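Local coordinates for protein glutathione S-transferase (Ceriporiopsis subvermispora, PDB 6J3E) that probably catalyses the transfer or conjugation of glutathione to other compounds, as a serine-type fungal glutathione S-transferase, at residues 197-202 with 206-211; 183-188 with 238-243; 89-94 with 107-112; 25-30 with 70-75. All coordinates share one frame; numbering follows the deposited sequence.

Interaction 1 (197-202 with 206-211); sequences LLFLGD and YADITI
Leu198 and Asp208 bring their CA atoms to 5.9 Å where a type I turn, Leu198 to Gly201, passes the first winding of helix 206-222. The Phe199 backbone N-H points at the Asp208 carboxylate: Phe199 N to Asp208 OD1 is 2.8 Å, bent only modestly (161°) and using the syn lone pair. The same OD1 lies in plane at the edge of the Phe199 ring, while the Leu198 and Asp208 side chains cross at about a right angle, with Leu198 CD2 against Asp208 CG. One face of the ring rests on Ala207 CB, and its edge takes Ile211 CD1, which meets Phe199 CE1 at 3.5 Å. A water joins Asp208 OD2 to Leu200 N, and OD2 also accepts from Ser205 N. Both carboxylate oxygens are therefore held, which fixes the group's rotation. With Ser205 just ahead of the helix, the OD2 bond is that expected for one half of an N-capping box, consistent with the Ser/Thr-X-X-Asp motif known from the glutathione S-transferase helical domain.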
loop_
_atom_site.group_PDB
_atom_site.type_symbol
_atom_site.label_atom_id
_atom_site.label_comp_id
_atom_site.label_asym_id
_atom_site.label_seq_id
_atom_site.Cartn_x
_atom_site.Cartn_y
_atom_site.Cartn_z
ATOM N N LEU A 197 15.551 9.611 -1.527
ATOM C CA LEU A 197 15.440 8.868 -2.765
ATOM C C LEU A 197 15.263 7.379 -2.530
ATOM O O LEU A 197 14.685 6.697 -3.383
ATOM C CB LEU A 197 16.666 9.111 -3.645
ATOM C CG LEU A 197 16.526 10.430 -4.390
ATOM C CD1 LEU A 197 17.879 11.054 -4.530
ATOM C CD2 LEU A 197 15.873 10.192 -5.742
ATOM N N LEU A 198 15.728 6.871 -1.400
ATOM C CA LEU A 198 15.546 5.485 -1.029
ATOM C C LEU A 198 14.619 5.395 0.170
ATOM O O LEU A 198 14.641 6.251 1.066
ATOM C CB LEU A 198 16.881 4.839 -0.693
ATOM C CG LEU A 198 17.980 5.055 -1.727
ATOM C CD1 LEU A 198 19.163 4.176 -1.361
ATOM C CD2 LEU A 198 17.474 4.753 -3.149
ATOM N N PHE A 199 13.830 4.321 0.201
ATOM C CA PHE A 199 12.822 4.178 1.249
ATOM C C PHE A 199 13.432 4.104 2.648
ATOM O O PHE A 199 12.901 4.717 3.584
ATOM C CB PHE A 199 11.951 2.958 0.967
ATOM C CG PHE A 199 10.737 3.302 0.196
ATOM C CD1 PHE A 199 10.825 3.558 -1.170
ATOM C CD2 PHE A 199 9.520 3.443 0.837
ATOM C CE1 PHE A 199 9.710 3.920 -1.893
ATOM C CE2 PHE A 199 8.390 3.800 0.118
ATOM C CZ PHE A 199 8.487 4.046 -1.252
ATOM N N LEU A 200 14.524 3.336 2.823
ATOM C CA LEU A 200 15.178 3.219 4.126
ATOM C C LEU A 200 16.138 4.360 4.418
ATOM O O LEU A 200 16.822 4.310 5.446
ATOM C CB LEU A 200 15.954 1.904 4.259
ATOM C CG LEU A 200 15.370 0.581 3.785
ATOM C CD1 LEU A 200 16.437 -0.509 3.897
ATOM C CD2 LEU A 200 14.121 0.203 4.571
ATOM N N GLY A 201 16.217 5.364 3.546
ATOM C CA GLY A 201 17.098 6.501 3.739
ATOM C C GLY A 201 18.399 6.397 2.970
ATOM O O GLY A 201 18.530 6.916 1.859
ATOM N N ASP A 202 19.370 5.710 3.563
ATOM C CA ASP A 202 20.707 5.602 3.003
ATOM C C ASP A 202 20.993 4.258 2.339
ATOM O O ASP A 202 21.898 4.187 1.504
ATOM C CB ASP A 202 21.741 5.851 4.112
ATOM C CG ASP A 202 21.386 5.115 5.394
ATOM O OD1 ASP A 202 20.267 4.541 5.445
ATOM O OD2 ASP A 202 22.196 5.113 6.348
ATOM N N TYR A 206 14.511 -3.533 -1.506
ATOM C CA TYR A 206 13.743 -4.031 -2.651
ATOM C C TYR A 206 12.673 -3.040 -3.079
ATOM O O TYR A 206 12.254 -3.068 -4.240
ATOM C CB TYR A 206 13.109 -5.408 -2.359
ATOM C CG TYR A 206 12.257 -5.977 -3.501
ATOM C CD1 TYR A 206 12.843 -6.506 -4.653
ATOM C CD2 TYR A 206 10.871 -5.986 -3.422
ATOM C CE1 TYR A 206 12.055 -7.025 -5.703
ATOM C CE2 TYR A 206 10.074 -6.490 -4.477
ATOM C CZ TYR A 206 10.672 -7.012 -5.600
ATOM O OH TYR A 206 9.881 -7.489 -6.624
ATOM N N ALA A 207 12.249 -2.137 -2.185
ATOM C CA ALA A 207 11.212 -1.174 -2.560
ATOM C C ALA A 207 11.738 -0.180 -3.588
ATOM O O ALA A 207 11.010 0.219 -4.505
ATOM C CB ALA A 207 10.674 -0.451 -1.323
ATOM N N ASP A 208 12.999 0.224 -3.439
ATOM C CA ASP A 208 13.673 1.044 -4.433
ATOM C C ASP A 208 13.801 0.298 -5.745
ATOM O O ASP A 208 13.607 0.877 -6.819
ATOM C CB ASP A 208 15.067 1.440 -3.933
ATOM C CG ASP A 208 15.062 1.908 -2.491
ATOM O OD1 ASP A 208 14.227 2.776 -2.130
ATOM O OD2 ASP A 208 15.895 1.391 -1.712
ATOM N N ILE A 209 14.170 -0.981 -5.671
ATOM C CA ILE A 209 14.344 -1.781 -6.873
ATOM C C ILE A 209 13.021 -1.897 -7.600
ATOM O O ILE A 209 12.965 -1.836 -8.834
ATOM C CB ILE A 209 14.931 -3.158 -6.506
ATOM C CG1 ILE A 209 16.310 -2.979 -5.887
ATOM C CG2 ILE A 209 15.000 -4.079 -7.724
ATOM C CD1 ILE A 209 16.910 -4.247 -5.332
ATOM N N THR A 210 11.927 -2.009 -6.838
ATOM C CA THR A 210 10.600 -2.101 -7.443
ATOM C C THR A 210 10.314 -0.895 -8.327
ATOM O O THR A 210 9.787 -1.032 -9.439
ATOM C CB THR A 210 9.537 -2.213 -6.354
ATOM O OG1 THR A 210 9.723 -3.428 -5.618
ATOM C CG2 THR A 210 8.150 -2.195 -6.955
ATOM N N ILE A 211 10.663 0.296 -7.853
ATOM C CA ILE A 211 10.332 1.506 -8.593
ATOM C C ILE A 211 11.154 1.583 -9.874
ATOM O O ILE A 211 10.616 1.808 -10.963
ATOM C CB ILE A 211 10.519 2.740 -7.688
ATOM C CG1 ILE A 211 9.599 2.612 -6.467
ATOM C CG2 ILE A 211 10.207 4.001 -8.435
ATOM C CD1 ILE A 211 9.800 3.665 -5.425
HETATM O O HOH W 1 15.756 1.779 0.800
#

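Interaction 2 (183-188 with 238-243); sequences GQIAKW and GKWAKQ
Trp240 pushes the six-membered end of its indole against helix 183-188. Its leading atom, Trp240 CH2, sits 3.6 Å from Ile185 CG2, and about as near to CB of the same residue. Next door the Ala186 backbone N meets the ring at its edge, in plane, 3.7 Å from Trp240 CH2, while Ala186 CB lies 4.0 Å from Trp240 CZ2. A second, looser touch comes from Lys239, whose CE approaches Ala186 CB at 4.2 Å.

Trp240 CG stands anti to its own carbonyl carbon (chi1 -44°), which lets the ring span the distance between the helices, whose axes over these short segments pass 11.2 Å apart at 75°. The ring is steadied from several sides. Lys239 CB sits over the centre of one face, Gln243 OE1 lies in plane at an edge, Phe182 packs edge-to-face, and NE1 donates to Asp236. The Lys239 chain starts extended and bends at its last two torsions, bringing NZ to a salt bridge with Asp195 and a hydrogen bond to Lys196 O. Beyond Ile185 lie Phe119 and Ile123 of helix 109-136 and Ile211 of helix 206-222.

The contact joins helices 169-189 and 235-247 within the all-helical C-terminal domain, without a hydrogen bond between the two segments. Cohesion here is apolar, and the polar ends of Trp240 and Lys239 find their partners elsewhere in the chain.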
loop_
_atom_site.group_PDB
_atom_site.type_symbol
_atom_site.label_atom_id
_atom_site.label_comp_id
_atom_site.label_asym_id
_atom_site.label_seq_id
_atom_site.Cartn_x
_atom_site.Cartn_y
_atom_site.Cartn_z
ATOM N N GLY A 183 3.152 10.820 -7.669
ATOM C CA GLY A 183 3.123 11.879 -6.680
ATOM C C GLY A 183 2.858 11.355 -5.287
ATOM O O GLY A 183 3.310 11.941 -4.299
ATOM N N GLN A 184 2.129 10.250 -5.185
ATOM C CA GLN A 184 1.964 9.621 -3.892
ATOM C C GLN A 184 3.257 8.964 -3.446
ATOM O O GLN A 184 3.588 8.974 -2.255
ATOM C CB GLN A 184 0.843 8.599 -3.947
ATOM C CG GLN A 184 -0.456 9.182 -4.376
ATOM C CD GLN A 184 -1.429 8.087 -4.708
ATOM O OE1 GLN A 184 -1.706 7.811 -5.882
ATOM N NE2 GLN A 184 -1.948 7.426 -3.675
ATOM N N ILE A 185 4.008 8.380 -4.377
ATOM C CA ILE A 185 5.273 7.797 -3.960
ATOM C C ILE A 185 6.184 8.895 -3.435
ATOM O O ILE A 185 6.786 8.759 -2.361
ATOM C CB ILE A 185 5.932 7.008 -5.103
ATOM C CG1 ILE A 185 4.984 5.938 -5.643
ATOM C CG2 ILE A 185 7.217 6.321 -4.602
ATOM C CD1 ILE A 185 5.704 4.921 -6.533
ATOM N N ALA A 186 6.247 10.021 -4.153
ATOM C CA ALA A 186 7.083 11.132 -3.724
ATOM C C ALA A 186 6.699 11.593 -2.327
ATOM O O ALA A 186 7.571 11.779 -1.472
ATOM C CB ALA A 186 6.993 12.285 -4.722
ATOM N N LYS A 187 5.396 11.734 -2.063
ATOM C CA LYS A 187 4.957 12.125 -0.729
ATOM C C LYS A 187 5.327 11.064 0.311
ATOM O O LYS A 187 5.775 11.406 1.411
ATOM C CB LYS A 187 3.452 12.423 -0.734
ATOM C CG LYS A 187 3.105 13.895 -1.059
ATOM C CD LYS A 187 4.107 14.875 -0.363
ATOM C CE LYS A 187 3.446 16.141 0.207
ATOM N NZ LYS A 187 4.226 16.727 1.354
ATOM N N TRP A 188 5.208 9.771 -0.030
ATOM C CA TRP A 188 5.673 8.736 0.897
ATOM C C TRP A 188 7.143 8.918 1.253
ATOM O O TRP A 188 7.538 8.704 2.404
ATOM C CB TRP A 188 5.482 7.345 0.309
ATOM C CG TRP A 188 4.106 7.037 -0.068
ATOM C CD1 TRP A 188 2.978 7.694 0.313
ATOM C CD2 TRP A 188 3.688 5.983 -0.937
ATOM N NE1 TRP A 188 1.879 7.110 -0.263
ATOM C CE2 TRP A 188 2.289 6.057 -1.038
ATOM C CE3 TRP A 188 4.365 4.984 -1.640
ATOM C CZ2 TRP A 188 1.552 5.169 -1.811
ATOM C CZ3 TRP A 188 3.630 4.107 -2.411
ATOM C CH2 TRP A 188 2.240 4.206 -2.488
ATOM N N GLY A 238 12.571 16.009 -10.716
ATOM C CA GLY A 238 13.374 14.963 -11.310
ATOM C C GLY A 238 13.573 13.729 -10.467
ATOM O O GLY A 238 14.464 12.928 -10.783
ATOM N N LYS A 239 12.757 13.528 -9.422
ATOM C CA LYS A 239 13.044 12.465 -8.455
ATOM C C LYS A 239 13.233 11.111 -9.129
ATOM O O LYS A 239 14.104 10.325 -8.733
ATOM C CB LYS A 239 11.938 12.370 -7.397
ATOM C CG LYS A 239 12.173 11.243 -6.382
ATOM C CD LYS A 239 11.094 11.197 -5.309
ATOM C CE LYS A 239 11.173 12.406 -4.375
ATOM N NZ LYS A 239 12.425 12.454 -3.574
ATOM N N TRP A 240 12.430 10.815 -10.150
ATOM C CA TRP A 240 12.489 9.484 -10.736
ATOM C C TRP A 240 13.711 9.323 -11.620
ATOM O O TRP A 240 14.330 8.249 -11.644
ATOM C CB TRP A 240 11.196 9.210 -11.487
ATOM C CG TRP A 240 10.031 9.671 -10.660
ATOM C CD1 TRP A 240 9.093 10.618 -10.995
ATOM C CD2 TRP A 240 9.710 9.235 -9.332
ATOM N NE1 TRP A 240 8.193 10.766 -9.963
ATOM C CE2 TRP A 240 8.552 9.931 -8.933
ATOM C CE3 TRP A 240 10.270 8.295 -8.455
ATOM C CZ2 TRP A 240 7.957 9.735 -7.679
ATOM C CZ3 TRP A 240 9.682 8.100 -7.211
ATOM C CH2 TRP A 240 8.540 8.820 -6.831
ATOM N N ALA A 241 14.086 10.392 -12.329
ATOM C CA ALA A 241 15.326 10.368 -13.090
ATOM C C ALA A 241 16.500 10.089 -12.174
ATOM O O ALA A 241 17.388 9.292 -12.510
ATOM C CB ALA A 241 15.514 11.689 -13.836
ATOM N N LYS A 242 16.488 10.687 -10.984
ATOM C CA LYS A 242 17.601 10.516 -10.059
ATOM C C LYS A 242 17.712 9.076 -9.568
ATOM O O LYS A 242 18.819 8.524 -9.481
ATOM C CB LYS A 242 17.451 11.498 -8.897
ATOM C CG LYS A 242 17.414 12.942 -9.387
ATOM C CD LYS A 242 17.145 13.944 -8.289
ATOM C CE LYS A 242 17.064 15.362 -8.870
ATOM N NZ LYS A 242 16.539 16.348 -7.882
ATOM N N GLN A 243 16.585 8.429 -9.274
ATOM C CA GLN A 243 16.667 7.019 -8.916
ATOM C C GLN A 243 17.247 6.196 -10.049
ATOM O O GLN A 243 18.056 5.293 -9.812
ATOM C CB GLN A 243 15.303 6.486 -8.530
ATOM C CG GLN A 243 14.885 7.011 -7.202
ATOM C CD GLN A 243 13.466 6.679 -6.903
ATOM O OE1 GLN A 243 12.639 6.608 -7.811
ATOM N NE2 GLN A 243 13.153 6.495 -5.627
#

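Interaction 3 (89-94 with 107-112); sequences IARYLD and ETDALH
Arg91 meets two residues of 107-112, Asp109 firmly and His112 lightly. Thr108 occupies the N-cap position of helix 109-136 without a capping bond from its side chain; its OG1 bonds instead to Pro105 O. Asp109 then makes the salt bridge, which joins helix 86-96 of the thioredoxin-like domain to the start of helix 109-136 of the helical domain. Its OD2 accepts a hydrogen bond from Arg91 NE, 2.7 Å long with an N-H...O angle of 156°, met on the syn side but 27° out of the carboxylate plane. The two flat groups are turned 74° apart, so this is a single-nitrogen approach and not a paired, side-on one. Arg91 gets there on a chain extended from CG to NE, and its NH1 adds a weak bond to the backbone O of Asp109, 3.3 Å away. One turn on, His112 sets CB 4.2 Å from Arg91 NH1. The imidazole folds back along its own helix: His112 ND1 donates to Thr108 O at 3.1 Å, and NE2 is engaged weakly by Ala207 N. Around this bridge, helix 86-96 lays Ile89, Tyr92 and Leu93 against strand 73-76, while Ala110 and Leu111 pack on Phe199 and Phe115 of the second subunit.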
loop_
_atom_site.group_PDB
_atom_site.type_symbol
_atom_site.label_atom_id
_atom_site.label_comp_id
_atom_site.label_asym_id
_atom_site.label_seq_id
_atom_site.Cartn_x
_atom_site.Cartn_y
_atom_site.Cartn_z
ATOM N N ILE A 89 11.680 -13.971 -5.417
ATOM C CA ILE A 89 13.074 -14.075 -5.839
ATOM C C ILE A 89 13.954 -13.282 -4.882
ATOM O O ILE A 89 15.003 -13.753 -4.422
ATOM C CB ILE A 89 13.244 -13.564 -7.284
ATOM C CG1 ILE A 89 12.203 -14.162 -8.248
ATOM C CG2 ILE A 89 14.646 -13.844 -7.787
ATOM C CD1 ILE A 89 12.535 -15.460 -8.764
ATOM N N ALA A 90 13.530 -12.061 -4.568
ATOM C CA ALA A 90 14.350 -11.192 -3.745
ATOM C C ALA A 90 14.561 -11.812 -2.378
ATOM O O ALA A 90 15.687 -11.830 -1.862
ATOM C CB ALA A 90 13.704 -9.804 -3.629
ATOM N N ARG A 91 13.489 -12.354 -1.786
ATOM C CA ARG A 91 13.621 -12.950 -0.459
ATOM C C ARG A 91 14.495 -14.183 -0.511
ATOM O O ARG A 91 15.320 -14.400 0.384
ATOM C CB ARG A 91 12.256 -13.303 0.127
ATOM C CG ARG A 91 11.381 -12.080 0.359
ATOM C CD ARG A 91 10.032 -12.442 0.946
ATOM N NE ARG A 91 9.354 -11.278 1.482
ATOM C CZ ARG A 91 8.693 -10.414 0.740
ATOM N NH1 ARG A 91 8.092 -9.380 1.330
ATOM N NH2 ARG A 91 8.617 -10.556 -0.602
ATOM N N TYR A 92 14.309 -15.010 -1.544
ATOM C CA TYR A 92 15.155 -16.179 -1.697
ATOM C C TYR A 92 16.611 -15.774 -1.834
ATOM O O TYR A 92 17.493 -16.385 -1.227
ATOM C CB TYR A 92 14.715 -16.988 -2.905
ATOM C CG TYR A 92 15.740 -18.016 -3.275
ATOM C CD1 TYR A 92 15.725 -19.280 -2.682
ATOM C CD2 TYR A 92 16.742 -17.723 -4.206
ATOM C CE1 TYR A 92 16.666 -20.228 -3.013
ATOM C CE2 TYR A 92 17.692 -18.662 -4.539
ATOM C CZ TYR A 92 17.644 -19.914 -3.941
ATOM O OH TYR A 92 18.594 -20.835 -4.273
ATOM N N LEU A 93 16.887 -14.761 -2.649
ATOM C CA LEU A 93 18.269 -14.321 -2.807
ATOM C C LEU A 93 18.848 -13.794 -1.491
ATOM O O LEU A 93 20.019 -14.055 -1.178
ATOM C CB LEU A 93 18.348 -13.268 -3.907
ATOM C CG LEU A 93 17.957 -13.835 -5.269
ATOM C CD1 LEU A 93 18.065 -12.771 -6.343
ATOM C CD2 LEU A 93 18.817 -15.052 -5.578
ATOM N N ASP A 94 18.047 -13.042 -0.711
ATOM C CA ASP A 94 18.469 -12.612 0.627
ATOM C C ASP A 94 18.877 -13.812 1.473
ATOM O O ASP A 94 19.924 -13.809 2.123
ATOM C CB ASP A 94 17.337 -11.859 1.350
ATOM C CG ASP A 94 17.354 -10.344 1.128
ATOM O OD1 ASP A 94 18.193 -9.832 0.352
ATOM O OD2 ASP A 94 16.481 -9.660 1.736
ATOM N N GLU A 107 12.984 -6.714 9.555
ATOM C CA GLU A 107 12.003 -5.860 10.209
ATOM C C GLU A 107 11.118 -5.130 9.208
ATOM O O GLU A 107 10.070 -4.606 9.602
ATOM C CB GLU A 107 12.696 -4.837 11.107
ATOM C CG GLU A 107 13.175 -5.384 12.427
ATOM C CD GLU A 107 13.621 -4.293 13.401
ATOM O OE1 GLU A 107 13.340 -3.097 13.150
ATOM O OE2 GLU A 107 14.252 -4.642 14.424
ATOM N N THR A 108 11.506 -5.094 7.929
ATOM C CA THR A 108 10.764 -4.404 6.877
ATOM C C THR A 108 9.976 -5.342 5.978
ATOM O O THR A 108 9.405 -4.887 4.981
ATOM C CB THR A 108 11.710 -3.580 6.002
ATOM O OG1 THR A 108 12.563 -4.463 5.253
ATOM C CG2 THR A 108 12.557 -2.640 6.861
ATOM N N ASP A 109 9.921 -6.634 6.302
ATOM C CA ASP A 109 9.420 -7.603 5.333
ATOM C C ASP A 109 7.919 -7.463 5.131
ATOM O O ASP A 109 7.434 -7.455 3.989
ATOM C CB ASP A 109 9.763 -9.015 5.778
ATOM C CG ASP A 109 9.264 -10.048 4.813
ATOM O OD1 ASP A 109 8.062 -10.382 4.858
ATOM O OD2 ASP A 109 10.076 -10.518 4.000
ATOM N N ALA A 110 7.159 -7.374 6.229
ATOM C CA ALA A 110 5.723 -7.163 6.102
ATOM C C ALA A 110 5.418 -5.790 5.500
ATOM O O ALA A 110 4.518 -5.662 4.665
ATOM C CB ALA A 110 5.049 -7.353 7.455
ATOM N N LEU A 111 6.181 -4.765 5.871
ATOM C CA LEU A 111 5.987 -3.445 5.283
ATOM C C LEU A 111 6.283 -3.447 3.792
ATOM O O LEU A 111 5.602 -2.751 3.021
ATOM C CB LEU A 111 6.863 -2.421 5.993
ATOM C CG LEU A 111 6.256 -1.952 7.303
ATOM C CD1 LEU A 111 7.271 -1.141 8.111
ATOM C CD2 LEU A 111 5.038 -1.118 7.004
ATOM N N HIS A 112 7.294 -4.216 3.363
ATOM C CA HIS A 112 7.560 -4.366 1.931
ATOM C C HIS A 112 6.371 -4.992 1.222
ATOM O O HIS A 112 5.945 -4.523 0.158
ATOM C CB HIS A 112 8.809 -5.213 1.696
ATOM C CG HIS A 112 10.052 -4.412 1.450
ATOM N ND1 HIS A 112 10.907 -4.030 2.464
ATOM C CD2 HIS A 112 10.587 -3.925 0.303
ATOM C CE1 HIS A 112 11.912 -3.341 1.950
ATOM N NE2 HIS A 112 11.746 -3.267 0.640
#

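Interaction 4 (25-30 with 70-75); sequences WKTRYT and TLPVIH. With EDO (1,2-ethanediol), chain D.
Lys26 O is gripped by Thr30 N and Thr30 OG1 from opposite faces of its plane, the hydroxyl at 2.6 Å, and the next residue, Thr27, makes the contact with Pro72. Thr27 OG1 lies 3.3 Å from Pro72 CG, the side chains crossing at a slant, and its CB rests near Pro72 CB. The methyl goes the other way: with CG2 anti to the Thr27 backbone N (OG1 chi1 -71°), it points at Ile74 CG2, 4.2 Å off. Phe7 of strand 5-9 and Ile89 of helix 86-96 close in around this buried cluster.

The pocket beside it holds a 1,2-ethanediol, probably from the crystallisation liquor. Lys26 NZ donates to its O2 at 3.2 Å and is bonded to Ser86 OG as well; Thr70 OG1 and the diol O1 are weakly paired at 3.4 Å. Asn23 and Ser86 also bond the diol, which therefore sits among residues that bind glutathione in this protein: Asn23, Lys26 and Ser86. The peptide before Pro72 is cis, and Leu71, likewise a glutathione-binding residue, precedes it. A cis-proline leading into a strand beside the first helix is characteristic of the thioredoxin fold, and in glutathione S-transferases it lies at the glutathione site.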
loop_
_atom_site.group_PDB
_atom_site.type_symbol
_atom_site.label_atom_id
_atom_site.label_comp_id
_atom_site.label_asym_id
_atom_site.label_seq_id
_atom_site.Cartn_x
_atom_site.Cartn_y
_atom_site.Cartn_z
ATOM N N TRP A 25 12.859 -6.892 -14.806
ATOM C CA TRP A 25 13.933 -5.980 -14.445
ATOM C C TRP A 25 14.057 -5.846 -12.935
ATOM O O TRP A 25 15.167 -5.645 -12.418
ATOM C CB TRP A 25 13.718 -4.617 -15.071
ATOM C CG TRP A 25 14.521 -4.400 -16.295
ATOM C CD1 TRP A 25 14.065 -4.382 -17.580
ATOM C CD2 TRP A 25 15.930 -4.152 -16.363
ATOM N NE1 TRP A 25 15.106 -4.142 -18.449
ATOM C CE2 TRP A 25 16.260 -3.990 -17.727
ATOM C CE3 TRP A 25 16.946 -4.056 -15.404
ATOM C CZ2 TRP A 25 17.559 -3.738 -18.157
ATOM C CZ3 TRP A 25 18.243 -3.804 -15.832
ATOM C CH2 TRP A 25 18.536 -3.654 -17.199
ATOM N N LYS A 26 12.941 -5.959 -12.212
ATOM C CA LYS A 26 13.033 -6.012 -10.761
ATOM C C LYS A 26 14.025 -7.090 -10.356
ATOM O O LYS A 26 14.939 -6.844 -9.563
ATOM C CB LYS A 26 11.656 -6.265 -10.141
ATOM C CG LYS A 26 10.692 -5.082 -10.233
ATOM C CD LYS A 26 9.412 -5.319 -9.420
ATOM C CE LYS A 26 8.306 -5.834 -10.289
ATOM N NZ LYS A 26 7.276 -6.616 -9.582
ATOM N N THR A 27 13.914 -8.270 -10.966
ATOM C CA THR A 27 14.805 -9.375 -10.610
ATOM C C THR A 27 16.192 -9.212 -11.229
ATOM O O THR A 27 17.198 -9.572 -10.600
ATOM C CB THR A 27 14.158 -10.705 -11.005
ATOM O OG1 THR A 27 13.060 -10.948 -10.122
ATOM C CG2 THR A 27 15.139 -11.878 -10.895
ATOM N N ARG A 28 16.278 -8.655 -12.439
ATOM C CA ARG A 28 17.586 -8.352 -13.007
ATOM C C ARG A 28 18.322 -7.332 -12.140
ATOM O O ARG A 28 19.478 -7.546 -11.753
ATOM C CB ARG A 28 17.444 -7.847 -14.447
ATOM C CG ARG A 28 18.784 -7.606 -15.147
ATOM C CD ARG A 28 18.638 -7.202 -16.615
ATOM N NE ARG A 28 18.038 -8.246 -17.439
ATOM C CZ ARG A 28 18.696 -9.293 -17.940
ATOM N NH1 ARG A 28 19.989 -9.467 -17.697
ATOM N NH2 ARG A 28 18.052 -10.178 -18.690
ATOM N N TYR A 29 17.659 -6.217 -11.816
ATOM C CA TYR A 29 18.253 -5.250 -10.901
ATOM C C TYR A 29 18.742 -5.938 -9.630
ATOM O O TYR A 29 19.876 -5.715 -9.189
ATOM C CB TYR A 29 17.241 -4.149 -10.560
ATOM C CG TYR A 29 17.253 -2.925 -11.465
ATOM C CD1 TYR A 29 18.447 -2.292 -11.808
ATOM C CD2 TYR A 29 16.069 -2.383 -11.944
ATOM C CE1 TYR A 29 18.457 -1.157 -12.613
ATOM C CE2 TYR A 29 16.071 -1.258 -12.749
ATOM C CZ TYR A 29 17.263 -0.644 -13.085
ATOM O OH TYR A 29 17.250 0.483 -13.900
ATOM N N THR A 30 17.913 -6.818 -9.054
ATOM C CA THR A 30 18.271 -7.450 -7.786
ATOM C C THR A 30 19.515 -8.334 -7.930
ATOM O O THR A 30 20.420 -8.281 -7.081
ATOM C CB THR A 30 17.074 -8.239 -7.237
ATOM O OG1 THR A 30 15.927 -7.378 -7.175
ATOM C CG2 THR A 30 17.356 -8.740 -5.825
ATOM N N THR A 70 4.051 -16.706 -14.927
ATOM C CA THR A 70 4.674 -15.456 -15.336
ATOM C C THR A 70 6.177 -15.526 -15.118
ATOM O O THR A 70 6.687 -16.333 -14.332
ATOM C CB THR A 70 4.141 -14.252 -14.540
ATOM O OG1 THR A 70 4.298 -14.507 -13.129
ATOM C CG2 THR A 70 2.689 -13.991 -14.869
ATOM N N LEU A 71 6.880 -14.633 -15.801
ATOM C CA LEU A 71 8.282 -14.375 -15.509
ATOM C C LEU A 71 8.349 -13.062 -14.740
ATOM O O LEU A 71 7.399 -12.277 -14.785
ATOM C CB LEU A 71 9.092 -14.323 -16.802
ATOM C CG LEU A 71 8.957 -15.632 -17.582
ATOM C CD1 LEU A 71 9.904 -15.642 -18.777
ATOM C CD2 LEU A 71 9.218 -16.802 -16.621
ATOM N N PRO A 72 9.454 -12.807 -14.018
ATOM C CA PRO A 72 10.707 -13.564 -13.905
ATOM C C PRO A 72 10.594 -14.900 -13.173
ATOM O O PRO A 72 9.751 -15.055 -12.288
ATOM C CB PRO A 72 11.602 -12.615 -13.105
ATOM C CG PRO A 72 10.640 -11.843 -12.258
ATOM C CD PRO A 72 9.466 -11.608 -13.159
ATOM N N VAL A 73 11.446 -15.847 -13.548
ATOM C CA VAL A 73 11.699 -17.045 -12.757
ATOM C C VAL A 73 13.203 -17.285 -12.738
ATOM O O VAL A 73 13.897 -17.013 -13.723
ATOM C CB VAL A 73 10.947 -18.263 -13.325
ATOM C CG1 VAL A 73 11.344 -19.519 -12.596
ATOM C CG2 VAL A 73 9.454 -18.063 -13.194
ATOM N N ILE A 74 13.721 -17.773 -11.619
ATOM C CA ILE A 74 15.115 -18.199 -11.580
ATOM C C ILE A 74 15.183 -19.660 -11.158
ATOM O O ILE A 74 14.364 -20.136 -10.365
ATOM C CB ILE A 74 15.998 -17.338 -10.648
ATOM C CG1 ILE A 74 15.501 -17.400 -9.204
ATOM C CG2 ILE A 74 16.093 -15.917 -11.171
ATOM C CD1 ILE A 74 16.518 -16.886 -8.210
ATOM N N HIS A 75 16.165 -20.378 -11.712
ATOM C CA HIS A 75 16.544 -21.696 -11.219
ATOM C C HIS A 75 17.991 -21.657 -10.759
ATOM O O HIS A 75 18.882 -21.241 -11.513
ATOM C CB HIS A 75 16.377 -22.809 -12.253
ATOM C CG HIS A 75 16.907 -24.121 -11.770
ATOM N ND1 HIS A 75 16.280 -24.850 -10.784
ATOM C CD2 HIS A 75 18.037 -24.801 -12.081
ATOM C CE1 HIS A 75 16.987 -25.935 -10.523
ATOM N NE2 HIS A 75 18.054 -25.932 -11.303
HETATM C C1 EDO D . 6.057 -11.697 -11.250
HETATM O O1 EDO D . 5.005 -11.325 -12.156
HETATM C C2 EDO D . 6.252 -10.585 -10.229
HETATM O O2 EDO D . 7.172 -9.630 -10.755
#

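Along the chain interaction 4 comes first, then interaction 3, with the 197-202/206-211 pair of interaction 1 falling between the two segments of interaction 2. Interaction 4 belongs to the thioredoxin-like domain and interactions 1 and 2 to the helical one; interaction 3 ties the two domains together. Gln243 bonds to Leu197 O, joining interactions 1 and 2 (centres 10 Å apart). Helix 206-222 is central: its Ile211 packs on Gln243 of interaction 2, its Ile209 on Lys26 and Thr30 of interaction 4. Ile89 touches both Thr27 and Ile74, linking interactions 3 and 4, 14 Å apart. Interactions 1, 2 and 3 also reach the second subunit, whereas interaction 4, at the glutathione site, touches no other chain and meets these interface contacts only through interactions 1 and 3.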